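Local coordinates for protein citrate lyase, subunit 1 (Methanosaeta concilii, PDB 6HXI) that probably catalyses the ATP-dependent conversion of citrate and coenzyme A into acetyl-CoA, oxaloacetate, ADP and phosphate, at residues D10-L15 and G30-V35; P49-T54 and A77-A82; K83-E88 and S104-E109. All coordinates share one frame; numbering follows the deposited sequence.

All three contacts lie in the ATP-grasp domain, and none has a hydrogen bond across it. Contacts 1 and 3 are buried; contact 2 is buried at Leu51 and Trp79 but runs out to exposed Lys52. Contacts 1 and 3 reach the same small antiparallel sheet, through neighbouring strands 33-35 and 106-110, while contacts 2 and 3 share helix 79-89. Ile108 of contact 3 also touches Leu51 and Trp79 of contact 2, so the two apolar patches are continuous. The chemistry shifts accordingly: contact 1 sets a leucine against a lysine chain and an amide, contact 2 packs a leucine on an indole face, and contact 3 is aromatic and aliphatic throughout.

Contact 1: D10-L15 and G30-V35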
loop_
_atom_site.group_PDB
_atom_site.type_symbol
_atom_site.label_atom_id
_atom_site.label_comp_id
_atom_site.label_asym_id
_atom_site.label_seq_id
_atom_site.Cartn_x
_atom_site.Cartn_y
_atom_site.Cartn_z
ATOM N N ASP C 10 -57.146 8.257 34.754
ATOM C CA ASP C 10 -55.791 8.643 34.385
ATOM C C ASP C 10 -55.356 9.976 35.013
ATOM O O ASP C 10 -54.235 10.072 35.529
ATOM C CB ASP C 10 -55.663 8.671 32.855
ATOM C CG ASP C 10 -55.905 7.328 32.170
ATOM O OD1 ASP C 10 -55.449 6.289 32.709
ATOM O OD2 ASP C 10 -56.490 7.322 31.058
ATOM N N ALA C 11 -56.253 10.992 34.999
ATOM C CA ALA C 11 -55.998 12.325 35.557
ATOM C C ALA C 11 -55.791 12.272 37.092
ATOM O O ALA C 11 -54.838 12.860 37.613
ATOM C CB ALA C 11 -57.141 13.261 35.194
ATOM N N LYS C 12 -56.664 11.522 37.795
ATOM C CA LYS C 12 -56.618 11.317 39.244
ATOM C C LYS C 12 -55.396 10.490 39.640
ATOM O O LYS C 12 -54.804 10.759 40.684
ATOM C CB LYS C 12 -57.908 10.661 39.753
ATOM C CG LYS C 12 -59.069 11.635 39.840
ATOM C CD LYS C 12 -60.352 10.961 40.237
ATOM C CE LYS C 12 -61.342 12.004 40.681
ATOM N NZ LYS C 12 -62.641 11.407 41.058
ATOM N N ASN C 13 -55.014 9.501 38.803
ATOM C CA ASN C 13 -53.836 8.659 39.018
ATOM C C ASN C 13 -52.576 9.503 38.914
ATOM O O ASN C 13 -51.684 9.345 39.756
ATOM C CB ASN C 13 -53.786 7.490 38.042
ATOM C CG ASN C 13 -53.510 6.164 38.705
ATOM O OD1 ASN C 13 -52.555 5.999 39.480
ATOM N ND2 ASN C 13 -54.354 5.185 38.423
ATOM N N LEU C 14 -52.531 10.435 37.909
ATOM C CA LEU C 14 -51.430 11.392 37.714
ATOM C C LEU C 14 -51.349 12.299 38.952
ATOM O O LEU C 14 -50.271 12.478 39.516
ATOM C CB LEU C 14 -51.605 12.245 36.429
ATOM C CG LEU C 14 -51.271 11.580 35.079
ATOM C CD1 LEU C 14 -51.741 12.429 33.895
ATOM C CD2 LEU C 14 -49.797 11.308 34.955
ATOM N N LEU C 15 -52.504 12.828 39.394
ATOM C CA LEU C 15 -52.589 13.685 40.573
ATOM C C LEU C 15 -52.127 12.942 41.832
ATOM O O LEU C 15 -51.377 13.511 42.625
ATOM C CB LEU C 15 -54.005 14.252 40.771
ATOM C CG LEU C 15 -54.044 15.441 41.720
ATOM C CD1 LEU C 15 -53.621 16.689 41.021
ATOM C CD2 LEU C 15 -55.415 15.626 42.322
ATOM N N GLY C 30 -54.076 6.752 45.918
ATOM C CA GLY C 30 -54.415 6.490 44.523
ATOM C C GLY C 30 -55.450 5.410 44.300
ATOM O O GLY C 30 -55.399 4.741 43.263
ATOM N N ASN C 31 -56.396 5.229 45.264
ATOM C CA ASN C 31 -57.449 4.194 45.216
ATOM C C ASN C 31 -58.391 4.407 44.038
ATOM O O ASN C 31 -59.408 5.099 44.151
ATOM C CB ASN C 31 -58.230 4.062 46.538
ATOM C CG ASN C 31 -57.397 3.806 47.767
ATOM O OD1 ASN C 31 -57.406 4.599 48.701
ATOM N ND2 ASN C 31 -56.640 2.719 47.799
ATOM N N LEU C 32 -58.021 3.821 42.889
ATOM C CA LEU C 32 -58.758 3.932 41.632
ATOM C C LEU C 32 -58.797 2.592 40.889
ATOM O O LEU C 32 -57.812 1.842 40.877
ATOM C CB LEU C 32 -58.114 5.002 40.735
ATOM C CG LEU C 32 -57.998 6.423 41.287
ATOM C CD1 LEU C 32 -56.709 7.056 40.861
ATOM C CD2 LEU C 32 -59.171 7.277 40.862
ATOM N N ALA C 33 -59.944 2.310 40.259
ATOM C CA ALA C 33 -60.171 1.104 39.477
ATOM C C ALA C 33 -60.948 1.463 38.208
ATOM O O ALA C 33 -61.985 2.130 38.297
ATOM C CB ALA C 33 -60.948 0.082 40.306
ATOM N N LEU C 34 -60.435 1.048 37.034
ATOM C CA LEU C 34 -61.110 1.291 35.760
ATOM C C LEU C 34 -61.694 -0.007 35.227
ATOM O O LEU C 34 -60.989 -1.015 35.168
ATOM C CB LEU C 34 -60.174 1.947 34.715
ATOM C CG LEU C 34 -60.838 2.438 33.402
ATOM C CD1 LEU C 34 -61.668 3.712 33.624
ATOM C CD2 LEU C 34 -59.816 2.651 32.323
ATOM N N VAL C 35 -62.974 0.027 34.816
ATOM C CA VAL C 35 -63.693 -1.131 34.286
ATOM C C VAL C 35 -64.043 -0.940 32.802
ATOM O O VAL C 35 -64.955 -0.174 32.469
ATOM C CB VAL C 35 -64.922 -1.504 35.165
ATOM C CG1 VAL C 35 -65.712 -2.669 34.573
ATOM C CG2 VAL C 35 -64.489 -1.833 36.587
#
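The side-chain amide of Asn13 is the flat group in this contact, and Leu32 covers one of its faces. Methyl CD1 of Leu32 stands above the amide, 4.0 Å from Asn13 CG and 3.9 Å from Asn13 ND2. No hydrogen bond crosses here; the amide meets the leucine purely by van der Waals contact, the two side chains running past each other in opposite directions. The same methyl also rests against the helix itself, with Leu32 CD1 3.6 Å from the backbone N of Asn13.

Leu32 works as a fork. Its first torsion (chi1 -58°) sets CG beside its own backbone N and opposite the carbonyl carbon, and from there the two methyls part: CD1 goes to Asn13, CD2 to Lys12. The Lys12 chain passes across the leucine at about a right angle, offering its methylenes, with Lys12 CB 3.8 Å and Lys12 CD 3.9 Å from Leu32 CD2. Beyond CG the lysine is extended, which carries NZ past the apolar patch to salt bridges with Glu8 and Glu109 and a hydrogen bond to Leu213 O. Three acceptors thus hold the buried ammonium, while its stem serves as a greasy surface.

Helix 8-18 packs against strand 209-220 of the large antiparallel sheet, through Ala11, and against helix 173-192, through Leu14 and Leu15. Strand 33-35 is an outer strand of the small four-stranded sheet, hydrogen-bonded to strand 106-110. Leu32, just ahead of that strand, therefore joins the two sheet-bearing parts of the ATP-grasp domain.

Contact 2: P49-T54 and A77-A82; sequences PWLKTT and ADWEEA
Leu51 lies on the indole of Trp79, joining a short helical turn at 50-53, with long backbone bonds, to the first turn of helix 79-89 in the small alpha/beta part of the ATP-grasp domain. The two side chains cross obliquely. Leu51 CD1 stands over the benzene half of the indole in a CH-pi contact, 4.1 Å from the centroid of the Trp79 six-membered ring and 25° off its normal, while CD2 comes down outside the rim, 3.7 Å from Trp79 CZ3. Leu51 CB lies over the same face, offset toward the rim at CE3, 3.8 Å from that Trp79 atom.

Trp79 reaches across because its CG is turned opposite the backbone N (chi1 168°). At the pyrrole half, Lys52 supplies a methylene, its CG 3.8 Å from Trp79 CD1, before the chain bends away. Glu45 gives Trp79 NE1 a weak hydrogen bond. Leu51 and Trp79 both also touch Ile108 of strand 106-110, so the pair packs on the small sheet.

The backbone O of Leu51 touches the foot of the indole side chain, 3.4 Å from Trp79 CB. The turn is closed by Thr54 OG1, which donates to Trp50 O at 2.7 Å, while Thr53 N approaches that oxygen from the opposite face of the carbonyl plane.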
loop_
_atom_site.group_PDB
_atom_site.type_symbol
_atom_site.label_atom_id
_atom_site.label_comp_id
_atom_site.label_asym_id
_atom_site.label_seq_id
_atom_site.Cartn_x
_atom_site.Cartn_y
_atom_site.Cartn_z
ATOM N N PRO C 49 -57.535 -4.709 46.890
ATOM C CA PRO C 49 -58.253 -5.335 48.012
ATOM C C PRO C 49 -59.223 -4.366 48.687
ATOM O O PRO C 49 -60.305 -4.791 49.089
ATOM C CB PRO C 49 -57.129 -5.785 48.957
ATOM C CG PRO C 49 -55.855 -5.661 48.162
ATOM C CD PRO C 49 -56.098 -4.565 47.193
ATOM N N TRP C 50 -58.871 -3.055 48.733
ATOM C CA TRP C 50 -59.676 -1.964 49.306
ATOM C C TRP C 50 -61.138 -1.914 48.803
ATOM O O TRP C 50 -62.002 -1.414 49.522
ATOM C CB TRP C 50 -58.985 -0.601 49.102
ATOM C CG TRP C 50 -58.800 -0.214 47.665
ATOM C CD1 TRP C 50 -57.688 -0.416 46.901
ATOM C CD2 TRP C 50 -59.758 0.444 46.817
ATOM N NE1 TRP C 50 -57.886 0.082 45.632
ATOM C CE2 TRP C 50 -59.153 0.601 45.547
ATOM C CE3 TRP C 50 -61.072 0.916 47.005
ATOM C CZ2 TRP C 50 -59.818 1.205 44.468
ATOM C CZ3 TRP C 50 -61.730 1.507 45.937
ATOM C CH2 TRP C 50 -61.100 1.664 44.691
ATOM N N LEU C 51 -61.398 -2.414 47.568
ATOM C CA LEU C 51 -62.721 -2.448 46.934
ATOM C C LEU C 51 -63.781 -3.109 47.815
ATOM O O LEU C 51 -64.855 -2.542 48.027
ATOM C CB LEU C 51 -62.660 -3.188 45.579
ATOM C CG LEU C 51 -62.001 -2.479 44.402
ATOM C CD1 LEU C 51 -61.706 -3.462 43.284
ATOM C CD2 LEU C 51 -62.876 -1.352 43.860
ATOM N N LYS C 52 -63.466 -4.304 48.335
ATOM C CA LYS C 52 -64.364 -5.125 49.141
ATOM C C LYS C 52 -64.682 -4.555 50.546
ATOM O O LYS C 52 -65.737 -4.880 51.097
ATOM C CB LYS C 52 -63.821 -6.565 49.240
ATOM C CG LYS C 52 -63.714 -7.275 47.881
ATOM C CD LYS C 52 -63.186 -8.708 47.990
ATOM C CE LYS C 52 -64.296 -9.738 48.074
ATOM N NZ LYS C 52 -63.766 -11.122 48.172
ATOM N N THR C 53 -63.805 -3.686 51.097
ATOM C CA THR C 53 -63.930 -3.125 52.453
ATOM C C THR C 53 -64.194 -1.591 52.541
ATOM O O THR C 53 -64.155 -1.035 53.644
ATOM C CB THR C 53 -62.677 -3.505 53.273
ATOM O OG1 THR C 53 -61.516 -3.525 52.427
ATOM C CG2 THR C 53 -62.825 -4.839 53.978
ATOM N N THR C 54 -64.468 -0.917 51.406
ATOM C CA THR C 54 -64.705 0.539 51.384
ATOM C C THR C 54 -66.052 0.884 50.728
ATOM O O THR C 54 -66.546 0.103 49.906
ATOM C CB THR C 54 -63.522 1.251 50.672
ATOM O OG1 THR C 54 -62.286 0.712 51.146
ATOM C CG2 THR C 54 -63.512 2.768 50.872
ATOM N N ALA C 77 -71.931 3.054 47.862
ATOM C CA ALA C 77 -72.321 1.666 47.621
ATOM C C ALA C 77 -71.270 0.625 48.043
ATOM O O ALA C 77 -70.119 0.965 48.318
ATOM C CB ALA C 77 -72.715 1.475 46.165
ATOM N N ASP C 78 -71.706 -0.641 48.144
ATOM C CA ASP C 78 -70.883 -1.796 48.498
ATOM C C ASP C 78 -70.237 -2.311 47.217
ATOM O O ASP C 78 -70.748 -2.020 46.135
ATOM C CB ASP C 78 -71.768 -2.931 49.083
ATOM C CG ASP C 78 -72.706 -2.564 50.230
ATOM O OD1 ASP C 78 -72.615 -1.424 50.735
ATOM O OD2 ASP C 78 -73.532 -3.422 50.622
ATOM N N TRP C 79 -69.163 -3.125 47.332
ATOM C CA TRP C 79 -68.500 -3.742 46.174
ATOM C C TRP C 79 -69.478 -4.633 45.377
ATOM O O TRP C 79 -69.404 -4.662 44.144
ATOM C CB TRP C 79 -67.217 -4.494 46.582
ATOM C CG TRP C 79 -66.650 -5.372 45.506
ATOM C CD1 TRP C 79 -66.607 -6.737 45.499
ATOM C CD2 TRP C 79 -66.131 -4.947 44.235
ATOM N NE1 TRP C 79 -66.077 -7.190 44.311
ATOM C CE2 TRP C 79 -65.766 -6.111 43.522
ATOM C CE3 TRP C 79 -65.928 -3.693 43.634
ATOM C CZ2 TRP C 79 -65.199 -6.057 42.244
ATOM C CZ3 TRP C 79 -65.384 -3.643 42.362
ATOM C CH2 TRP C 79 -65.017 -4.813 41.684
ATOM N N GLU C 80 -70.420 -5.315 46.091
ATOM C CA GLU C 80 -71.481 -6.144 45.507
ATOM C C GLU C 80 -72.400 -5.225 44.691
ATOM O O GLU C 80 -72.597 -5.454 43.496
ATOM C CB GLU C 80 -72.296 -6.846 46.613
ATOM C CG GLU C 80 -71.826 -8.243 46.984
ATOM C CD GLU C 80 -72.774 -9.027 47.882
ATOM O OE1 GLU C 80 -73.459 -8.411 48.733
ATOM O OE2 GLU C 80 -72.814 -10.271 47.744
ATOM N N GLU C 81 -72.902 -4.148 45.338
ATOM C CA GLU C 81 -73.784 -3.137 44.748
ATOM C C GLU C 81 -73.138 -2.465 43.542
ATOM O O GLU C 81 -73.843 -2.090 42.601
ATOM C CB GLU C 81 -74.165 -2.081 45.790
ATOM C CG GLU C 81 -74.952 -2.620 46.973
ATOM C CD GLU C 81 -75.436 -1.574 47.963
ATOM O OE1 GLU C 81 -75.622 -0.402 47.559
ATOM O OE2 GLU C 81 -75.668 -1.940 49.138
ATOM N N ALA C 82 -71.794 -2.315 43.575
ATOM C CA ALA C 82 -70.999 -1.738 42.493
ATOM C C ALA C 82 -71.019 -2.678 41.288
ATOM O O ALA C 82 -71.285 -2.213 40.181
ATOM C CB ALA C 82 -69.573 -1.491 42.952
#

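Contact 3: K83-E88 and S104-E109; sequences KEYLNE and SYFLIE
Tyr85 and Phe106 are brought together by different first torsions: Tyr85 turns CG away from its backbone N (chi1 169°), whereas Phe106 keeps CG beside its N and opposite its carbonyl carbon. The rings meet obliquely, with centroids 5.7 Å apart and planes at 89°. Tyr85 brings CE1 and its hydroxyl to the CD2-CE2 side of Phe106: Tyr85 CE1 is 3.6 Å from Phe106 CD2, and Tyr85 OH lies 3.8 Å from Phe106 CE2. That hydroxyl also has a weak hydrogen bond to Leu72 O.

Leu86 divides its methyls between two strand residues. CD2 slides alongside Phe106, 3.8 Å from its CB, while CD1 meets Ile108 tip to tip, 3.8 Å from Ile108 CD1. Nothing polar is exchanged between the segments; all four touching residues are buried.

The helix segment and strand 106-109 run antiparallel at 179°, with axes 10.8 Å apart, so helix 79-89 lies lengthwise over the sheet. Strand 106-110 is an inner strand, hydrogen-bonded to 33-35 and 56-60 as its two neighbours. Leu86 spans all three strands, touching Val35 and Val58 as well, and on the sheet's other side Leu107 packs against Glu8 and Tyr9 of helix 8-18.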
loop_
_atom_site.group_PDB
_atom_site.type_symbol
_atom_site.label_atom_id
_atom_site.label_comp_id
_atom_site.label_asym_id
_atom_site.label_seq_id
_atom_site.Cartn_x
_atom_site.Cartn_y
_atom_site.Cartn_z
ATOM N N LYS C 83 -70.817 -4.005 41.513
ATOM C CA LYS C 83 -70.860 -5.031 40.459
ATOM C C LYS C 83 -72.238 -5.104 39.800
ATOM O O LYS C 83 -72.319 -5.420 38.618
ATOM C CB LYS C 83 -70.477 -6.413 40.994
ATOM C CG LYS C 83 -69.019 -6.582 41.415
ATOM C CD LYS C 83 -68.742 -8.006 41.937
ATOM C CE LYS C 83 -69.283 -8.315 43.333
ATOM N NZ LYS C 83 -69.856 -9.700 43.470
ATOM N N GLU C 84 -73.313 -4.805 40.562
ATOM C CA GLU C 84 -74.690 -4.764 40.059
ATOM C C GLU C 84 -74.833 -3.618 39.052
ATOM O O GLU C 84 -75.376 -3.832 37.971
ATOM C CB GLU C 84 -75.701 -4.605 41.211
ATOM C CG GLU C 84 -75.986 -5.897 41.963
ATOM C CD GLU C 84 -76.860 -5.785 43.200
ATOM O OE1 GLU C 84 -77.278 -4.657 43.552
ATOM O OE2 GLU C 84 -77.118 -6.838 43.828
ATOM N N TYR C 85 -74.307 -2.417 39.391
ATOM C CA TYR C 85 -74.321 -1.235 38.518
ATOM C C TYR C 85 -73.504 -1.504 37.243
ATOM O O TYR C 85 -73.926 -1.103 36.161
ATOM C CB TYR C 85 -73.805 0.010 39.270
ATOM C CG TYR C 85 -73.539 1.215 38.391
ATOM C CD1 TYR C 85 -72.304 1.391 37.769
ATOM C CD2 TYR C 85 -74.516 2.185 38.189
ATOM C CE1 TYR C 85 -72.048 2.499 36.959
ATOM C CE2 TYR C 85 -74.272 3.299 37.376
ATOM C CZ TYR C 85 -73.035 3.450 36.764
ATOM O OH TYR C 85 -72.764 4.524 35.947
ATOM N N LEU C 86 -72.347 -2.180 37.381
ATOM C CA LEU C 86 -71.464 -2.518 36.264
ATOM C C LEU C 86 -72.082 -3.598 35.355
ATOM O O LEU C 86 -71.989 -3.467 34.135
ATOM C CB LEU C 86 -70.077 -2.979 36.754
ATOM C CG LEU C 86 -69.253 -2.030 37.634
ATOM C CD1 LEU C 86 -68.343 -2.821 38.543
ATOM C CD2 LEU C 86 -68.435 -1.046 36.804
ATOM N N ASN C 87 -72.704 -4.656 35.944
ATOM C CA ASN C 87 -73.338 -5.752 35.191
ATOM C C ASN C 87 -74.602 -5.311 34.438
ATOM O O ASN C 87 -74.987 -5.959 33.463
ATOM C CB ASN C 87 -73.632 -6.968 36.086
ATOM C CG ASN C 87 -72.516 -7.992 36.143
ATOM O OD1 ASN C 87 -71.520 -7.833 36.861
ATOM N ND2 ASN C 87 -72.681 -9.093 35.419
ATOM N N GLU C 88 -75.228 -4.203 34.876
ATOM C CA GLU C 88 -76.433 -3.653 34.262
ATOM C C GLU C 88 -76.115 -2.632 33.167
ATOM O O GLU C 88 -76.579 -2.799 32.037
ATOM C CB GLU C 88 -77.339 -3.001 35.327
ATOM C CG GLU C 88 -78.113 -3.973 36.206
ATOM C CD GLU C 88 -78.735 -3.383 37.461
ATOM O OE1 GLU C 88 -78.236 -2.344 37.955
ATOM O OE2 GLU C 88 -79.705 -3.989 37.975
ATOM N N SER C 104 -68.968 1.862 27.985
ATOM C CA SER C 104 -67.948 0.800 28.038
ATOM C C SER C 104 -66.877 0.963 29.126
ATOM O O SER C 104 -66.255 -0.031 29.505
ATOM C CB SER C 104 -67.282 0.626 26.676
ATOM O OG SER C 104 -68.214 0.203 25.695
ATOM N N TYR C 105 -66.641 2.203 29.606
ATOM C CA TYR C 105 -65.626 2.472 30.631
ATOM C C TYR C 105 -66.212 3.134 31.863
ATOM O O TYR C 105 -66.951 4.111 31.744
ATOM C CB TYR C 105 -64.435 3.251 30.055
ATOM C CG TYR C 105 -63.676 2.460 29.009
ATOM C CD1 TYR C 105 -62.646 1.597 29.371
ATOM C CD2 TYR C 105 -63.993 2.566 27.655
ATOM C CE1 TYR C 105 -61.963 0.842 28.415
ATOM C CE2 TYR C 105 -63.323 1.814 26.692
ATOM C CZ TYR C 105 -62.302 0.959 27.075
ATOM O OH TYR C 105 -61.617 0.238 26.122
ATOM N N PHE C 106 -65.906 2.568 33.044
ATOM C CA PHE C 106 -66.423 3.028 34.339
ATOM C C PHE C 106 -65.334 3.152 35.390
ATOM O O PHE C 106 -64.492 2.257 35.529
ATOM C CB PHE C 106 -67.525 2.076 34.866
ATOM C CG PHE C 106 -68.720 1.924 33.957
ATOM C CD1 PHE C 106 -68.733 0.962 32.952
ATOM C CD2 PHE C 106 -69.833 2.742 34.103
ATOM C CE1 PHE C 106 -69.825 0.844 32.088
ATOM C CE2 PHE C 106 -70.926 2.622 33.243
ATOM C CZ PHE C 106 -70.916 1.669 32.245
ATOM N N LEU C 107 -65.373 4.245 36.155
ATOM C CA LEU C 107 -64.402 4.460 37.217
ATOM C C LEU C 107 -64.990 4.079 38.582
ATOM O O LEU C 107 -66.114 4.476 38.906
ATOM C CB LEU C 107 -63.898 5.923 37.209
ATOM C CG LEU C 107 -63.046 6.400 38.407
ATOM C CD1 LEU C 107 -61.633 5.796 38.394
ATOM C CD2 LEU C 107 -62.989 7.904 38.468
ATOM N N ILE C 108 -64.218 3.305 39.367
ATOM C CA ILE C 108 -64.573 2.933 40.742
ATOM C C ILE C 108 -63.572 3.585 41.700
ATOM O O ILE C 108 -62.353 3.473 41.529
ATOM C CB ILE C 108 -64.803 1.416 41.028
ATOM C CG1 ILE C 108 -65.566 0.728 39.875
ATOM C CG2 ILE C 108 -65.554 1.230 42.374
ATOM C CD1 ILE C 108 -65.460 -0.773 39.863
ATOM N N GLU C 109 -64.107 4.305 42.680
ATOM C CA GLU C 109 -63.302 4.992 43.681
ATOM C C GLU C 109 -64.011 5.066 45.058
ATOM O O GLU C 109 -65.237 4.934 45.102
ATOM C CB GLU C 109 -62.907 6.389 43.174
ATOM C CG GLU C 109 -64.055 7.376 43.038
ATOM C CD GLU C 109 -63.650 8.779 42.629
ATOM O OE1 GLU C 109 -62.434 9.078 42.628
ATOM O OE2 GLU C 109 -64.555 9.588 42.326
#